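PDB 4PG7: homoserine dehydrogenase from Staphylococcus aureus M1064, which catalyses the NAD(P)-dependent interconversion of homoserine and aspartate semialdehyde by hydride transfer, a step of the aspartic acid pathway. Local coordinates for residues A27-G32 with V107-T112; L186-M189 with Q193-F196; E202-G207 with A211-D216. One frame throughout, in Å; residues are numbered along the deposited sequence.

Contact 1: A27-G32 with V107-T112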
loop_
_atom_site.group_PDB
_atom_site.type_symbol
_atom_site.label_atom_id
_atom_site.label_comp_id
_atom_site.label_asym_id
_atom_site.label_seq_id
_atom_site.Cartn_x
_atom_site.Cartn_y
_atom_site.Cartn_z
ATOM N N ALA A 27 17.744 26.927 -7.312
ATOM C CA ALA A 27 16.735 27.846 -7.799
ATOM C C ALA A 27 15.360 27.168 -7.835
ATOM O O ALA A 27 15.249 25.961 -8.109
ATOM C CB ALA A 27 17.117 28.346 -9.168
ATOM N N LEU A 28 14.326 27.959 -7.556
ATOM C CA LEU A 28 12.933 27.504 -7.651
ATOM C C LEU A 28 12.277 28.099 -8.865
ATOM O O LEU A 28 12.412 29.302 -9.111
ATOM C CB LEU A 28 12.117 27.954 -6.459
ATOM C CG LEU A 28 11.859 26.897 -5.425
ATOM C CD1 LEU A 28 13.155 26.683 -4.661
ATOM C CD2 LEU A 28 10.706 27.328 -4.526
ATOM N N LEU A 29 11.611 27.257 -9.654
ATOM C CA LEU A 29 10.835 27.745 -10.777
ATOM C C LEU A 29 9.383 27.679 -10.343
ATOM O O LEU A 29 8.793 26.591 -10.314
ATOM C CB LEU A 29 11.089 26.910 -12.036
ATOM C CG LEU A 29 12.536 26.724 -12.484
ATOM C CD1 LEU A 29 12.576 25.866 -13.730
ATOM C CD2 LEU A 29 13.202 28.070 -12.754
ATOM N N GLY A 30 8.830 28.835 -9.978
ATOM C CA GLY A 30 7.445 28.938 -9.509
ATOM C C GLY A 30 7.342 29.131 -8.007
ATOM O O GLY A 30 8.169 28.638 -7.249
ATOM N N LEU A 31 6.326 29.871 -7.580
ATOM C CA LEU A 31 6.134 30.161 -6.171
ATOM C C LEU A 31 4.634 30.200 -5.829
ATOM O O LEU A 31 4.133 31.173 -5.271
ATOM C CB LEU A 31 6.829 31.491 -5.816
ATOM C CG LEU A 31 7.579 31.697 -4.510
ATOM C CD1 LEU A 31 7.392 33.127 -3.988
ATOM C CD2 LEU A 31 7.241 30.675 -3.468
ATOM N N GLY A 32 3.913 29.139 -6.167
ATOM C CA GLY A 32 2.503 29.031 -5.765
ATOM C C GLY A 32 2.432 28.481 -4.357
ATOM O O GLY A 32 3.328 28.739 -3.547
ATOM N N VAL A 107 9.004 22.114 -19.968
ATOM C CA VAL A 107 9.836 20.942 -20.264
ATOM C C VAL A 107 11.167 21.336 -20.926
ATOM O O VAL A 107 12.208 20.769 -20.595
ATOM C CB VAL A 107 9.080 19.885 -21.102
ATOM C CG1 VAL A 107 10.031 18.803 -21.590
ATOM C CG2 VAL A 107 7.990 19.252 -20.259
ATOM N N ASP A 108 11.128 22.305 -21.833
ATOM C CA ASP A 108 12.355 22.817 -22.462
ATOM C C ASP A 108 13.308 23.451 -21.441
ATOM O O ASP A 108 14.522 23.293 -21.554
ATOM C CB ASP A 108 12.027 23.825 -23.569
ATOM C CG ASP A 108 11.405 23.170 -24.804
ATOM O OD1 ASP A 108 11.662 21.961 -25.070
ATOM O OD2 ASP A 108 10.657 23.874 -25.520
ATOM N N TRP A 109 12.755 24.142 -20.444
ATOM C CA TRP A 109 13.559 24.666 -19.354
ATOM C C TRP A 109 14.303 23.540 -18.664
ATOM O O TRP A 109 15.491 23.661 -18.364
ATOM C CB TRP A 109 12.702 25.387 -18.309
ATOM C CG TRP A 109 12.005 26.600 -18.806
ATOM C CD1 TRP A 109 12.199 27.228 -19.991
ATOM C CD2 TRP A 109 11.023 27.359 -18.100
ATOM N NE1 TRP A 109 11.390 28.333 -20.073
ATOM C CE2 TRP A 109 10.653 28.431 -18.926
ATOM C CE3 TRP A 109 10.398 27.219 -16.855
ATOM C CZ2 TRP A 109 9.694 29.372 -18.550
ATOM C CZ3 TRP A 109 9.437 28.154 -16.483
ATOM C CH2 TRP A 109 9.101 29.220 -17.328
ATOM N N LEU A 110 13.599 22.442 -18.410
ATOM C CA LEU A 110 14.197 21.320 -17.692
ATOM C C LEU A 110 15.243 20.608 -18.559
ATOM O O LEU A 110 16.294 20.197 -18.052
ATOM C CB LEU A 110 13.127 20.355 -17.196
ATOM C CG LEU A 110 12.055 20.988 -16.295
ATOM C CD1 LEU A 110 11.071 19.922 -15.843
ATOM C CD2 LEU A 110 12.644 21.698 -15.091
ATOM N N ARG A 111 14.982 20.508 -19.858
ATOM C CA ARG A 111 15.964 19.947 -20.799
ATOM C C ARG A 111 17.258 20.762 -20.767
ATOM O O ARG A 111 18.362 20.210 -20.741
ATOM C CB ARG A 111 15.402 19.935 -22.223
ATOM C CG ARG A 111 14.242 18.958 -22.422
ATOM C CD ARG A 111 13.465 19.206 -23.711
ATOM N NE ARG A 111 13.949 18.368 -24.802
ATOM C CZ ARG A 111 14.930 18.695 -25.637
ATOM N NH1 ARG A 111 15.557 19.864 -25.550
ATOM N NH2 ARG A 111 15.286 17.843 -26.584
ATOM N N THR A 112 17.119 22.079 -20.792
ATOM C CA THR A 112 18.281 22.959 -20.735
ATOM C C THR A 112 19.062 22.761 -19.427
ATOM O O THR A 112 20.291 22.646 -19.447
ATOM C CB THR A 112 17.865 24.422 -20.912
ATOM O OG1 THR A 112 17.205 24.564 -22.175
ATOM C CG2 THR A 112 19.077 25.345 -20.858
#
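CG anti to the carbonyl carbon in both L29 (chi1 -53°) and W109 (chi1 -64°) sends the two side chains toward each other from a strand end and a helix. The second torsion of L29 is fully extended at 180°, which carries CD1 forward as the leading atom of the leucine. CD1 lies 4.0 Å from CE3 of W109, on the six-membered part of the indole, in an oblique approach that belongs to neither the ring face nor its edge. The same methyl also turns to L110, whose CD2 is 4.4 Å from L29 CD1. One leucine branch therefore meets two successive residues of the helix. With the CA atoms of L29 and W109 still 9.5 Å apart, side chains alone bridge the gap, entirely through apolar atoms.

L29 closes strand 22-29, the central first strand of a parallel sheet with the 3-2-1-4-5-6 order of a Rossmann fold. Strands 55-63 and 95-98 flank it, and helix 106-115 follows strand 95-98 in the chain. Beyond the strand, G30 and G32 fit the glycine-rich turn of a dinucleotide-binding GxGxxG motif, consistent with the NAD-binding family of this region. G32 occupies the N-cap of helix 33-53.

Around the contact, L29 rests on L63, I96 and I87, while W109 packs on L63 and V84, so residues of strand 55-63 and helix 84-88 extend the apolar layer. On the same helix as W109, D108 O is gripped twice by T112: its N donates over 3.0 Å in the helical ladder, and OG1 donates to that same carbonyl oxygen, also over 3.0 Å. The OG1 bond ties the threonine hydroxyl back to its own helix.

Contact 2: L186-M189 with Q193-F196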
loop_
_atom_site.group_PDB
_atom_site.type_symbol
_atom_site.label_atom_id
_atom_site.label_comp_id
_atom_site.label_asym_id
_atom_site.label_seq_id
_atom_site.Cartn_x
_atom_site.Cartn_y
_atom_site.Cartn_z
ATOM N N LEU A 186 -19.512 9.403 -6.358
ATOM C CA LEU A 186 -20.144 8.078 -6.444
ATOM C C LEU A 186 -20.538 7.524 -5.058
ATOM O O LEU A 186 -21.583 6.899 -4.915
ATOM C CB LEU A 186 -19.267 7.100 -7.208
ATOM C CG LEU A 186 -19.095 7.381 -8.707
ATOM C CD1 LEU A 186 -18.092 6.423 -9.314
ATOM C CD2 LEU A 186 -20.410 7.275 -9.426
ATOM N N SER A 187 -19.693 7.747 -4.057
ATOM C CA SER A 187 -20.003 7.343 -2.680
ATOM C C SER A 187 -21.246 8.058 -2.153
ATOM O O SER A 187 -22.097 7.456 -1.529
ATOM C CB SER A 187 -18.815 7.614 -1.753
ATOM O OG SER A 187 -17.725 6.773 -2.095
ATOM N N LYS A 188 -21.336 9.353 -2.427
ATOM C CA LYS A 188 -22.490 10.143 -2.006
ATOM C C LYS A 188 -23.782 9.642 -2.655
ATOM O O LYS A 188 -24.788 9.452 -1.971
ATOM C CB LYS A 188 -22.247 11.602 -2.367
ATOM C CG LYS A 188 -23.334 12.558 -1.900
ATOM C CD LYS A 188 -23.312 12.792 -0.398
ATOM C CE LYS A 188 -22.118 13.623 0.043
ATOM N NZ LYS A 188 -22.291 14.072 1.448
ATOM N N MET A 189 -23.744 9.421 -3.969
ATOM C CA MET A 189 -24.898 8.907 -4.689
ATOM C C MET A 189 -25.329 7.606 -4.072
ATOM O O MET A 189 -26.515 7.375 -3.808
ATOM C CB MET A 189 -24.575 8.691 -6.168
ATOM C CG MET A 189 -24.347 9.956 -6.962
ATOM S SD MET A 189 -23.817 9.652 -8.659
ATOM C CE MET A 189 -25.314 8.937 -9.318
ATOM N N GLN A 193 -28.304 8.149 -1.666
ATOM C CA GLN A 193 -29.343 7.970 -2.672
ATOM C C GLN A 193 -29.726 9.276 -3.346
ATOM O O GLN A 193 -30.884 9.637 -3.425
ATOM C CB GLN A 193 -30.565 7.251 -2.073
ATOM C CG GLN A 193 -30.252 5.834 -1.631
ATOM C CD GLN A 193 -30.061 4.915 -2.824
ATOM O OE1 GLN A 193 -30.973 4.744 -3.618
ATOM N NE2 GLN A 193 -28.865 4.352 -2.975
ATOM N N THR A 194 -28.716 9.979 -3.843
ATOM C CA THR A 194 -28.925 11.226 -4.557
ATOM C C THR A 194 -28.616 11.023 -6.016
ATOM O O THR A 194 -27.901 10.091 -6.383
ATOM C CB THR A 194 -28.020 12.344 -3.981
ATOM O OG1 THR A 194 -26.650 12.050 -4.254
ATOM C CG2 THR A 194 -28.172 12.438 -2.489
ATOM N N THR A 195 -29.060 11.956 -6.842
ATOM C CA THR A 195 -28.685 11.974 -8.248
ATOM C C THR A 195 -27.270 12.457 -8.390
ATOM O O THR A 195 -26.716 13.075 -7.462
ATOM C CB THR A 195 -29.539 12.974 -9.051
ATOM O OG1 THR A 195 -29.340 14.295 -8.524
ATOM C CG2 THR A 195 -31.014 12.601 -8.984
ATOM N N PHE A 196 -26.694 12.219 -9.565
ATOM C CA PHE A 196 -25.353 12.724 -9.885
ATOM C C PHE A 196 -25.274 14.241 -9.678
ATOM O O PHE A 196 -24.326 14.758 -9.076
ATOM C CB PHE A 196 -24.938 12.362 -11.313
ATOM C CG PHE A 196 -23.730 13.115 -11.776
ATOM C CD1 PHE A 196 -22.459 12.756 -11.333
ATOM C CD2 PHE A 196 -23.861 14.232 -12.592
ATOM C CE1 PHE A 196 -21.347 13.482 -11.711
ATOM C CE2 PHE A 196 -22.748 14.961 -12.970
ATOM C CZ PHE A 196 -21.495 14.583 -12.531
#
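M189 lies along the backbone of residues 194-196, meeting it atom by atom. Its CB is 3.6 Å from T194 O, and CG touches that oxygen too while lying 3.9 Å from T195 O. The chain runs straight through chi2 (175°), bringing SD 3.6 Å from CA of F196, at the edge of the phenyl ring and near its plane. A bend at chi3 (68°) then folds the terminal CE back to 3.6 Å from F196 N, at the start of helix 196-205. A199 and I256 add further apolar neighbours.

M189 O receives two weak hydrogen bonds, from Q193 N (2.9 Å, strongly bent) and T194 N (3.4 Å, long), as the chain leaves helix 180-192 through the positive phi of Q193. T194 OG1 sits 3.6 Å from M189 CA, and T195 is the N-cap of the next helix, its OG1 accepting from E198 N. The contact forms the tight corner where helix 180-192 gives way to helix 196-205. With weak backbone bonds on M189 O and many van der Waals contacts of the thioether chain, the fit is one of shape more than of directed bonds.

Contact 3: E202-G207 with A211-D216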
loop_
_atom_site.group_PDB
_atom_site.type_symbol
_atom_site.label_atom_id
_atom_site.label_comp_id
_atom_site.label_asym_id
_atom_site.label_seq_id
_atom_site.Cartn_x
_atom_site.Cartn_y
_atom_site.Cartn_z
ATOM N N GLU A 202 -23.155 18.915 -3.975
ATOM C CA GLU A 202 -22.725 18.711 -2.603
ATOM C C GLU A 202 -21.191 18.698 -2.545
ATOM O O GLU A 202 -20.598 19.334 -1.666
ATOM C CB GLU A 202 -23.332 17.434 -2.003
ATOM C CG GLU A 202 -23.126 17.284 -0.503
ATOM C CD GLU A 202 -23.599 18.520 0.261
ATOM O OE1 GLU A 202 -22.748 19.155 0.913
ATOM O OE2 GLU A 202 -24.789 18.908 0.156
ATOM N N ALA A 203 -20.547 18.010 -3.484
ATOM C CA ALA A 203 -19.082 17.994 -3.520
ATOM C C ALA A 203 -18.493 19.397 -3.695
ATOM O O ALA A 203 -17.436 19.717 -3.113
ATOM C CB ALA A 203 -18.574 17.090 -4.619
ATOM N N LYS A 204 -19.130 20.209 -4.547
ATOM C CA LYS A 204 -18.748 21.614 -4.668
ATOM C C LYS A 204 -18.856 22.341 -3.335
ATOM O O LYS A 204 -17.910 22.992 -2.921
ATOM C CB LYS A 204 -19.599 22.335 -5.716
ATOM C CG LYS A 204 -19.144 22.039 -7.130
ATOM C CD LYS A 204 -20.103 22.599 -8.157
ATOM C CE LYS A 204 -19.549 22.382 -9.553
ATOM N NZ LYS A 204 -20.548 22.782 -10.572
ATOM N N ARG A 205 -19.994 22.229 -2.661
ATOM C CA ARG A 205 -20.189 22.927 -1.383
ATOM C C ARG A 205 -19.204 22.468 -0.292
ATOM O O ARG A 205 -18.789 23.262 0.560
ATOM C CB ARG A 205 -21.601 22.741 -0.831
ATOM C CG ARG A 205 -22.714 23.389 -1.624
ATOM C CD ARG A 205 -24.055 23.355 -0.909
ATOM N NE ARG A 205 -24.632 22.063 -1.133
ATOM C CZ ARG A 205 -25.514 21.763 -2.082
ATOM N NH1 ARG A 205 -26.036 22.688 -2.881
ATOM N NH2 ARG A 205 -25.918 20.523 -2.183
ATOM N N LEU A 206 -18.816 21.193 -0.345
ATOM C CA LEU A 206 -17.984 20.625 0.695
ATOM C C LEU A 206 -16.504 20.814 0.444
ATOM O O LEU A 206 -15.717 20.414 1.277
ATOM C CB LEU A 206 -18.298 19.152 0.890
ATOM C CG LEU A 206 -19.651 18.855 1.494
ATOM C CD1 LEU A 206 -19.836 17.342 1.546
ATOM C CD2 LEU A 206 -19.793 19.455 2.882
ATOM N N GLY A 207 -16.129 21.419 -0.684
ATOM C CA GLY A 207 -14.731 21.664 -1.006
ATOM C C GLY A 207 -14.032 20.642 -1.916
ATOM O O GLY A 207 -12.926 20.886 -2.363
ATOM N N ALA A 211 -15.379 24.591 -9.278
ATOM C CA ALA A 211 -16.526 25.198 -9.975
ATOM C C ALA A 211 -16.727 24.638 -11.364
ATOM O O ALA A 211 -17.862 24.424 -11.817
ATOM C CB ALA A 211 -16.338 26.703 -10.047
ATOM N N ASP A 212 -15.619 24.445 -12.067
ATOM C CA ASP A 212 -15.608 23.629 -13.273
ATOM C C ASP A 212 -14.954 22.316 -12.843
ATOM O O ASP A 212 -13.738 22.251 -12.672
ATOM C CB ASP A 212 -14.820 24.310 -14.397
ATOM C CG ASP A 212 -14.794 23.491 -15.682
ATOM O OD1 ASP A 212 -15.304 22.348 -15.707
ATOM O OD2 ASP A 212 -14.265 23.998 -16.688
ATOM N N PRO A 213 -15.767 21.274 -12.629
ATOM C CA PRO A 213 -15.227 20.029 -12.140
ATOM C C PRO A 213 -14.842 19.060 -13.285
ATOM O O PRO A 213 -14.515 17.926 -12.997
ATOM C CB PRO A 213 -16.403 19.475 -11.359
ATOM C CG PRO A 213 -17.579 19.853 -12.211
ATOM C CD PRO A 213 -17.203 21.129 -12.928
ATOM N N THR A 214 -14.881 19.509 -14.551
ATOM C CA THR A 214 -14.654 18.673 -15.756
ATOM C C THR A 214 -13.475 17.727 -15.668
ATOM O O THR A 214 -13.577 16.553 -16.012
ATOM C CB THR A 214 -14.429 19.566 -17.018
ATOM O OG1 THR A 214 -15.584 20.352 -17.238
ATOM C CG2 THR A 214 -14.155 18.743 -18.265
ATOM N N ASP A 215 -12.339 18.243 -15.230
ATOM C CA ASP A 215 -11.126 17.445 -15.152
ATOM C C ASP A 215 -11.313 16.203 -14.262
ATOM O O ASP A 215 -10.728 15.143 -14.525
ATOM C CB ASP A 215 -9.990 18.306 -14.615
ATOM C CG ASP A 215 -8.641 17.731 -14.910
ATOM O OD1 ASP A 215 -8.303 17.613 -16.102
ATOM O OD2 ASP A 215 -7.903 17.418 -13.948
ATOM N N ASP A 216 -12.121 16.348 -13.220
ATOM C CA ASP A 216 -12.450 15.256 -12.293
ATOM C C ASP A 216 -13.525 14.344 -12.873
ATOM O O ASP A 216 -13.322 13.140 -13.077
ATOM C CB ASP A 216 -12.982 15.822 -10.956
ATOM C CG ASP A 216 -11.941 16.609 -10.195
ATOM O OD1 ASP A 216 -10.728 16.298 -10.291
ATOM O OD2 ASP A 216 -12.363 17.505 -9.431
#
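D212 OD1 is gripped by two groups of T214. T214 N donates to D212 OD1 over 3.1 Å from above the carboxylate plane, 36° out of it, and this bond makes an Asx turn, which leads the chain through P213, the N-cap residue, into the short helix 214-217. The hydroxyl OG1 of T214 also donates to D212 OD1, on its syn side; the modelled separation of 2.5 Å is unusually short, and its exact length is doubtful.

Facing this turn is the last part of helix 196-205, which ends in a Schellman motif: G207 has positive phi, and two bonds run back into the last turn. The segments are joined across the gap by K204. Its CG lies anti to the carbonyl carbon (chi1 -79°) and the rest of the chain is extended, so the ammonium group is carried straight over to residues 211-213. There NZ makes a weak hydrogen bond to A211 O at 3.4 Å, and CE lies close to the same oxygen. A209, in the intervening loop, also touches K204, and its backbone bonds to A203.

R205, the next residue of the helix, engages in a salt bridge within its own turn. R205 NH2 reaches E202 OE2 over 3.1 Å, the acceptor lying nearly in the guanidinium plane but met from 54° above the plane of the carboxylate. At the far end of the other segment, D215 forms a salt bridge with R224 of helix 220-234, and D216 OD1 bonds to N179, just before helix 180-192. The contact is a surface one, and its apolar share is slight: CE of K204 rests 4.2 Å from CG of P213.

Contacts 2 and 3 belong together and contact 1 stands apart. The centres of contacts 2 and 3 are 14 Å apart, and they touch where K188 of the first helix lies along the second: K188 CE is 3.8 Å from E202 CG, and K188 NZ is 4.1 Å from L206 CD1. Contact 2 opens helix 196-205 and contact 3 closes it. Contact 1, in the region of the NAD-binding family domain, is centred 29 Å from contact 3 and 41 Å from contact 2, which lies on the opposite side of the chain's centre. The bound lysine, whose pocket includes R246 and D438, lies about 9 Å from the F196 side chain of contact 2.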